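Local coordinates for cytochrome b5-domain protein (Methanococcoides burtonii, PDB 6VZ6) that binds a heme b in a cytochrome b5 domain and probably serves in electron transfer, at residues Phe23-Lys28 / His62-Leu67. Sequence-based numbering, arbitrary orientation.
Sequences FAYKGK and HDDDVL. With HEM (protoporphyrin IX containing Fe), chain B.
The phenol oxygen of Y25 donates a 2.6 Å hydrogen bond from OH to OD2 of D64, meeting the lone pair that faces away from OD1. A chi1 of 178° swings the phenol away from the backbone N of strand 22-25 and out to D64. The carboxylate stands nearly perpendicular to the ring (89°), with OD2 near the ring plane at its edge. K26 NZ gives the same hydroxyl a weak bond and lies 4.2 Å from D64 OD2, too far for a salt bridge, while K26 CG covers the centre of one Y25 face. Further in, L67 parts its methyls between two rings: L67 CD1 rests off-centre over the opposite face from K26 CG, 3.3 Å from Y25 CD2, and L67 CD2 meets the edge of F23, 3.4 Å from F23 CZ. The heme vinyl carbon CAC lies over one face of F23, toward the rim. From the same loop, H62 NE2 binds the iron at 2.1 Å opposite H43, the bis-histidine ligation characteristic of cytochromes b5. H62 ND1 donates a bent bond (139°) to D63 O, 3.2 Å away, the donor above the carbonyl plane and the acceptor tilted from the ring plane. These two bonds hold the imidazole; V66 CG2 packs on one face, toward the rim. The D63 bond may make H62 slightly more electron-rich, though only modestly, while Y25 and L67 join the ligand-bearing loop to the sheet.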
ATOM      1  N   PHE A  23      -0.519   0.193   1.686  1.00 12.58           N
ATOM      2  CA  PHE A  23      -1.385  -0.776   1.016  1.00 10.73           C
ATOM      3  C   PHE A  23      -1.089  -2.169   1.565  1.00 11.45           C
ATOM      4  O   PHE A  23      -0.127  -2.379   2.291  1.00 13.83           O
ATOM      5  CB  PHE A  23      -1.273  -0.735  -0.526  1.00 13.19           C
ATOM      6  CG  PHE A  23       0.105  -0.936  -1.065  1.00 15.58           C
ATOM      7  CD1 PHE A  23       0.741  -2.159  -0.944  1.00 15.07           C
ATOM      8  CD2 PHE A  23       0.767   0.107  -1.728  1.00 16.55           C
ATOM      9  CE1 PHE A  23       2.029  -2.342  -1.436  1.00 13.96           C
ATOM     10  CE2 PHE A  23       2.039  -0.081  -2.249  1.00 14.34           C
ATOM     11  CZ  PHE A  23       2.679  -1.300  -2.069  1.00 17.39           C
ATOM     12  N   ALA A  24      -1.948  -3.121   1.251  1.00 15.05           N
ATOM     13  CA  ALA A  24      -1.702  -4.501   1.638  1.00 11.16           C
ATOM     14  C   ALA A  24      -1.364  -5.334   0.413  1.00 13.89           C
ATOM     15  O   ALA A  24      -1.821  -5.072  -0.702  1.00 13.85           O
ATOM     16  CB  ALA A  24      -2.897  -5.086   2.383  1.00 13.56           C
ATOM     17  N   TYR A  25      -0.496  -6.306   0.634  1.00 13.92           N
ATOM     18  CA  TYR A  25      -0.110  -7.268  -0.385  1.00 15.69           C
ATOM     19  C   TYR A  25       0.176  -8.587   0.317  1.00 15.14           C
ATOM     20  O   TYR A  25       1.084  -8.652   1.154  1.00 13.08           O
ATOM     21  CB  TYR A  25       1.109  -6.792  -1.163  1.00 11.63           C
ATOM     22  CG  TYR A  25       1.578  -7.788  -2.206  1.00 10.88           C
ATOM     23  CD1 TYR A  25       0.917  -7.902  -3.402  1.00 15.70           C
ATOM     24  CD2 TYR A  25       2.679  -8.609  -1.982  1.00 16.01           C
ATOM     25  CE1 TYR A  25       1.338  -8.784  -4.375  1.00 19.01           C
ATOM     26  CE2 TYR A  25       3.117  -9.519  -2.958  1.00 13.70           C
ATOM     27  CZ  TYR A  25       2.412  -9.596  -4.153  1.00 19.96           C
ATOM     28  OH  TYR A  25       2.791 -10.446  -5.151  1.00 22.29           O
ATOM     29  N   LYS A  26      -0.638  -9.613   0.020  1.00 13.49           N
ATOM     30  CA  LYS A  26      -0.453 -10.935   0.608  1.00 15.19           C
ATOM     31  C   LYS A  26      -0.274 -10.845   2.119  1.00 16.48           C
ATOM     32  O   LYS A  26       0.684 -11.359   2.694  1.00 13.33           O
ATOM     33  CB  LYS A  26       0.734 -11.635  -0.076  1.00 16.15           C
ATOM     34  CG  LYS A  26       0.417 -11.902  -1.577  1.00 19.84           C
ATOM     35  CD  LYS A  26       1.476 -12.736  -2.269  1.00 27.06           C
ATOM     36  CE  LYS A  26       1.014 -13.189  -3.666  1.00 28.40           C
ATOM     37  NZ  LYS A  26       2.147 -13.673  -4.480  1.00 43.63           N
ATOM     38  N   GLY A  27      -1.211 -10.150   2.764  1.00 15.02           N
ATOM     39  CA  GLY A  27      -1.252 -10.053   4.200  1.00 16.66           C
ATOM     40  C   GLY A  27      -0.375  -9.007   4.818  1.00 18.12           C
ATOM     41  O   GLY A  27      -0.561  -8.701   6.010  1.00 16.88           O
ATOM     42  N   LYS A  28       0.579  -8.449   4.070  1.00 13.69           N
ATOM     43  CA  LYS A  28       1.537  -7.477   4.600  1.00 15.53           C
ATOM     44  C   LYS A  28       1.074  -6.062   4.273  1.00 14.41           C
ATOM     45  O   LYS A  28       0.617  -5.797   3.156  1.00 13.51           O
ATOM     46  CB  LYS A  28       2.928  -7.695   4.005  1.00 14.78           C
ATOM     47  CG  LYS A  28       3.488  -9.075   4.229  1.00 16.09           C
ATOM     48  CD  LYS A  28       4.663  -9.346   3.310  1.00 15.62           C
ATOM     49  CE  LYS A  28       4.211  -9.782   1.918  1.00 16.84           C
ATOM     50  NZ  LYS A  28       3.630 -11.170   1.881  1.00 29.64           N
ATOM     51  N   HIS A  62       5.011  -5.128 -13.517  1.00 21.32           N
ATOM     52  CA  HIS A  62       6.209  -5.474 -12.774  1.00 18.18           C
ATOM     53  C   HIS A  62       5.897  -6.682 -11.919  1.00 17.53           C
ATOM     54  O   HIS A  62       4.728  -7.025 -11.711  1.00 18.81           O
ATOM     55  CB  HIS A  62       6.699  -4.303 -11.920  1.00 16.16           C
ATOM     56  CG  HIS A  62       5.632  -3.610 -11.121  1.00 16.03           C
ATOM     57  ND1 HIS A  62       5.021  -4.200 -10.037  1.00 21.92           N
ATOM     58  CD2 HIS A  62       5.113  -2.361 -11.199  1.00 17.25           C
ATOM     59  CE1 HIS A  62       4.161  -3.354  -9.483  1.00 18.41           C
ATOM     60  NE2 HIS A  62       4.199  -2.226 -10.167  1.00 15.26           N
ATOM     61  N   ASP A  63       6.953  -7.378 -11.507  1.00 21.00           N
ATOM     62  CA  ASP A  63       6.873  -8.396 -10.456  1.00 32.38           C
ATOM     63  C   ASP A  63       6.839  -7.706  -9.087  1.00 17.54           C
ATOM     64  O   ASP A  63       7.062  -6.495  -8.981  1.00 15.55           O
ATOM     65  CB  ASP A  63       8.071  -9.345 -10.501  1.00 27.77           C
ATOM     66  CG  ASP A  63       8.082 -10.230 -11.742  1.00 49.97           C
ATOM     67  OD1 ASP A  63       7.009 -10.493 -12.320  1.00 43.52           O
ATOM     68  OD2 ASP A  63       9.179 -10.675 -12.128  1.00 52.26           O
ATOM     69  N   ASP A  64       6.570  -8.484  -8.035  1.00 14.81           N
ATOM     70  CA  ASP A  64       6.431  -7.912  -6.703  1.00 18.50           C
ATOM     71  C   ASP A  64       7.783  -7.618  -6.057  1.00 23.14           C
ATOM     72  O   ASP A  64       7.820  -7.110  -4.926  1.00 16.21           O
ATOM     73  CB  ASP A  64       5.552  -8.804  -5.802  1.00 20.57           C
ATOM     74  CG  ASP A  64       6.123 -10.188  -5.540  1.00 20.44           C
ATOM     75  OD1 ASP A  64       7.312 -10.401  -5.769  1.00 20.64           O
ATOM     76  OD2 ASP A  64       5.336 -11.059  -5.070  1.00 17.99           O
ATOM     77  N   ASP A  65       8.887  -7.829  -6.791  1.00 22.05           N
ATOM     78  CA  ASP A  65      10.208  -7.431  -6.304  1.00 22.81           C
ATOM     79  C   ASP A  65      10.305  -5.924  -6.073  1.00 21.71           C
ATOM     80  O   ASP A  65      11.129  -5.480  -5.268  1.00 20.54           O
ATOM     81  CB  ASP A  65      11.279  -7.886  -7.302  1.00 36.14           C
ATOM     82  CG  ASP A  65      11.109  -7.241  -8.669  1.00 47.32           C
ATOM     83  OD1 ASP A  65       9.995  -7.319  -9.238  1.00 54.77           O
ATOM     84  OD2 ASP A  65      12.087  -6.658  -9.182  1.00 60.98           O
ATOM     85  N   VAL A  66       9.457  -5.135  -6.734  1.00 15.82           N
ATOM     86  CA  VAL A  66       9.472  -3.699  -6.502  1.00 17.75           C
ATOM     87  C   VAL A  66       9.023  -3.338  -5.087  1.00 18.40           C
ATOM     88  O   VAL A  66       9.280  -2.212  -4.621  1.00 17.74           O
ATOM     89  CB  VAL A  66       8.601  -2.981  -7.549  1.00 21.46           C
ATOM     90  CG1 VAL A  66       9.092  -3.319  -8.933  1.00 25.56           C
ATOM     91  CG2 VAL A  66       7.157  -3.359  -7.374  1.00 18.70           C
ATOM     92  N   LEU A  67       8.351  -4.255  -4.386  1.00 18.59           N
ATOM     93  CA  LEU A  67       7.944  -3.994  -3.006  1.00 16.61           C
ATOM     94  C   LEU A  67       9.102  -4.100  -2.017  1.00 18.37           C
ATOM     95  O   LEU A  67       9.013  -3.575  -0.901  1.00 19.64           O
ATOM     96  CB  LEU A  67       6.878  -5.008  -2.555  1.00 18.15           C
ATOM     97  CG  LEU A  67       5.544  -4.932  -3.280  1.00 22.55           C
ATOM     98  CD1 LEU A  67       4.661  -6.011  -2.717  1.00 24.22           C
ATOM     99  CD2 LEU A  67       4.947  -3.570  -3.107  1.00 25.95           C
TER
HETATM  100  CHA HEM B 101       6.625   0.599  -9.565  1.00 21.03           C
HETATM  101  CHB HEM B 101       3.124   0.793 -12.807  1.00 15.97           C
HETATM  102  CHC HEM B 101       0.181  -1.637  -9.899  1.00 15.68           C
HETATM  103  CHD HEM B 101       3.496  -1.223  -6.404  1.00 13.29           C
HETATM  104  C1A HEM B 101       5.967   0.768 -10.743  1.00 21.25           C
HETATM  105  C2A HEM B 101       6.560   1.197 -11.984  1.00 22.01           C
HETATM  106  C3A HEM B 101       5.563   1.269 -12.884  1.00 23.62           C
HETATM  107  C4A HEM B 101       4.340   0.875 -12.217  1.00 18.30           C
HETATM  108  CMA HEM B 101       5.604   1.664 -14.374  1.00 20.71           C
HETATM  109  CAA HEM B 101       8.072   1.515 -12.137  1.00 22.62           C
HETATM  110  CBA HEM B 101       8.684   0.963 -13.412  1.00 58.45           C
HETATM  111  CGA HEM B 101       8.983  -0.471 -13.165  1.00 48.43           C
HETATM  112  O1A HEM B 101       9.267  -0.766 -11.987  1.00 53.66           O
HETATM  113  O2A HEM B 101       8.929  -1.293 -14.127  1.00 52.87           O
HETATM  114  C1B HEM B 101       2.046   0.155 -12.285  1.00 19.91           C
HETATM  115  C2B HEM B 101       0.828   0.060 -12.978  1.00 23.13           C
HETATM  116  C3B HEM B 101      -0.028  -0.618 -12.230  1.00 20.05           C
HETATM  117  C4B HEM B 101       0.641  -0.944 -10.983  1.00 17.75           C
HETATM  118  CMB HEM B 101       0.581   0.600 -14.392  1.00 22.46           C
HETATM  119  CAB HEM B 101      -1.405  -0.986 -12.821  1.00 24.59           C
HETATM  120  CBB HEM B 101      -1.913  -2.201 -12.573  1.00 19.15           C
HETATM  121  C1C HEM B 101       0.832  -1.760  -8.698  1.00 17.52           C
HETATM  122  C2C HEM B 101       0.338  -2.476  -7.530  1.00 19.40           C
HETATM  123  C3C HEM B 101       1.258  -2.347  -6.553  1.00 14.86           C
HETATM  124  C4C HEM B 101       2.359  -1.563  -7.085  1.00 14.61           C
HETATM  125  CMC HEM B 101      -1.025  -3.190  -7.493  1.00 14.74           C
HETATM  126  CAC HEM B 101       1.298  -2.870  -5.082  1.00 20.22           C
HETATM  127  CBC HEM B 101       0.733  -3.994  -4.687  1.00 23.64           C
HETATM  128  C1D HEM B 101       4.612  -0.626  -6.929  1.00 19.73           C
HETATM  129  C2D HEM B 101       5.790  -0.184  -6.199  1.00 17.98           C
HETATM  130  C3D HEM B 101       6.669   0.294  -7.074  1.00 16.48           C
HETATM  131  C4D HEM B 101       6.049   0.204  -8.371  1.00 17.07           C
HETATM  132  CMD HEM B 101       5.984  -0.318  -4.667  1.00 17.49           C
HETATM  133  CAD HEM B 101       8.078   0.891  -6.815  1.00 15.33           C
HETATM  134  CBD HEM B 101       7.906   2.359  -6.432  1.00 18.22           C
HETATM  135  CGD HEM B 101       9.228   3.076  -6.246  1.00 21.43           C
HETATM  136  O1D HEM B 101       9.233   4.243  -5.802  1.00 17.20           O
HETATM  137  O2D HEM B 101      10.287   2.452  -6.465  1.00 19.97           O
HETATM  138  NA  HEM B 101       4.627   0.563 -10.912  1.00 19.34           N
HETATM  139  NB  HEM B 101       1.903  -0.438 -11.052  1.00 17.82           N
HETATM  140  NC  HEM B 101       2.079  -1.239  -8.399  1.00 17.14           N
HETATM  141  ND  HEM B 101       4.798  -0.358  -8.257  1.00 17.39           N
HETATM  142 FE   HEM B 101       3.390  -0.371  -9.682  1.00 15.96          FE